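Local coordinates for hypothetical Membrane Spanning Protein (Bacillus cereus, PDB 2FB5) that catalyses the condensation of two ATP molecules into cyclic di-AMP, as a diadenylate cyclase needed for efficient spore formation, at residues R169-L174 / I182-E187. Numbering follows the deposited sequence.
Sequences RAAIGL and ILVVSE
Ala171 and Leu174 of helix 166-175 pack on Ile182 and Val184 of strand 181-185 in a buried helix-on-sheet contact, made by apolar side chains, of the nucleotide-binding DisA-type domain. The strand follows the helix closely in the chain and runs back antiparallel to it, with the two short axes at 171° and 8.4 Å apart. Ile182 and Val184 alternate with Leu183, which points to the other side of the sheet. Ala171 sits over both. Its CB lies 3.6 Å from Ile182 CG2 and 3.5 Å from Val184 CG2, the second a tight fit for two carbons. Ile182 divides its branches. CG2 lies under the methyl of Ala171, while CG1, anti to its own carbonyl carbon (chi1 -52°), carries CD1 to the next turn of the helix. There CD1 comes 3.4 Å from the backbone oxygen Ala171 O, a van der Waals contact, and 3.9 Å from Leu174 CB. The side chains of Leu174 and Ile182 cross at about a right angle, with Leu174 CD2 4.0 Å from Ile182 CG1. Neighbouring strands complete the floor: Ala171 also touches Leu95 and Ala195, and Leu174 touches Val97. The strand's backbone pairs with strands 94-98 and 192-196. The small methyl of Ala171 probably allows the helix's close approach, and cohesion here rests on van der Waals contact and, given the burial, probably exclusion of water.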
# COMPACT_ATOMS: atom_id res chain seq x y z
N ARG A 169 15.17 7.12 -29.05
CA ARG A 169 14.01 6.49 -29.70
C ARG A 169 13.80 5.04 -29.27
O ARG A 169 12.67 4.56 -29.26
CB ARG A 169 14.12 6.57 -31.22
CG ARG A 169 14.07 7.98 -31.78
CD ARG A 169 14.27 7.94 -33.30
NE ARG A 169 13.21 7.16 -33.96
CZ ARG A 169 13.35 6.50 -35.11
NH1 ARG A 169 14.50 6.51 -35.77
NH2 ARG A 169 12.32 5.81 -35.60
N ALA A 170 14.89 4.33 -28.95
CA ALA A 170 14.81 2.94 -28.50
C ALA A 170 14.26 2.86 -27.08
O ALA A 170 13.48 1.96 -26.75
CB ALA A 170 16.19 2.28 -28.57
N ALA A 171 14.68 3.81 -26.24
CA ALA A 171 14.18 3.93 -24.89
C ALA A 171 12.68 4.19 -24.91
O ALA A 171 11.91 3.50 -24.24
CB ALA A 171 14.91 5.04 -24.16
N ILE A 172 12.27 5.20 -25.67
CA ILE A 172 10.87 5.55 -25.79
C ILE A 172 10.12 4.34 -26.34
O ILE A 172 9.07 3.97 -25.81
CB ILE A 172 10.64 6.81 -26.66
CG1 ILE A 172 11.30 8.02 -26.00
CG2 ILE A 172 9.15 7.08 -26.85
CD1 ILE A 172 11.36 9.26 -26.89
N GLY A 173 10.69 3.72 -27.36
CA GLY A 173 10.06 2.60 -28.06
C GLY A 173 9.78 1.41 -27.16
O GLY A 173 8.69 0.83 -27.20
N LEU A 174 10.75 1.04 -26.32
CA LEU A 174 10.55 -0.05 -25.39
C LEU A 174 9.54 0.33 -24.30
O LEU A 174 8.71 -0.50 -23.88
CB LEU A 174 11.88 -0.52 -24.75
CG LEU A 174 11.69 -1.76 -23.86
CD1 LEU A 174 11.16 -2.97 -24.67
CD2 LEU A 174 12.96 -2.13 -23.06
N ILE A 182 13.65 2.99 -18.84
CA ILE A 182 14.89 2.96 -19.63
C ILE A 182 15.69 4.26 -19.49
O ILE A 182 15.24 5.31 -19.92
CB ILE A 182 14.65 2.61 -21.14
CG1 ILE A 182 13.81 1.33 -21.29
CG2 ILE A 182 15.97 2.41 -21.89
CD1 ILE A 182 12.29 1.59 -21.47
N LEU A 183 16.87 4.15 -18.90
CA LEU A 183 17.76 5.28 -18.70
C LEU A 183 18.59 5.51 -19.96
O LEU A 183 19.02 4.56 -20.61
CB LEU A 183 18.70 5.01 -17.51
CG LEU A 183 17.95 4.97 -16.17
CD1 LEU A 183 18.57 3.97 -15.21
CD2 LEU A 183 17.92 6.37 -15.52
N VAL A 184 18.81 6.79 -20.29
CA VAL A 184 19.63 7.16 -21.44
C VAL A 184 20.65 8.22 -21.02
O VAL A 184 20.32 9.11 -20.23
CB VAL A 184 18.77 7.75 -22.60
CG1 VAL A 184 19.61 7.98 -23.84
CG2 VAL A 184 17.62 6.82 -22.96
N VAL A 185 21.88 8.09 -21.50
CA VAL A 185 22.88 9.16 -21.46
C VAL A 185 23.16 9.51 -22.92
O VAL A 185 23.44 8.64 -23.74
CB VAL A 185 24.22 8.76 -20.75
CG1 VAL A 185 25.19 9.96 -20.68
CG2 VAL A 185 23.96 8.22 -19.36
N SER A 186 23.01 10.79 -23.25
CA SER A 186 23.32 11.25 -24.61
C SER A 186 24.83 11.34 -24.82
O SER A 186 25.55 11.93 -24.01
CB SER A 186 22.69 12.62 -24.87
OG SER A 186 23.22 13.19 -26.06
N GLU A 187 25.31 10.75 -25.91
CA GLU A 187 26.72 10.87 -26.30
C GLU A 187 27.08 12.28 -26.80
O GLU A 187 28.25 12.67 -26.78
CB GLU A 187 27.10 9.83 -27.34
CG GLU A 187 26.33 9.92 -28.66
CD GLU A 187 26.77 8.87 -29.67
OE1 GLU A 187 27.90 8.35 -29.55
OE2 GLU A 187 25.99 8.58 -30.60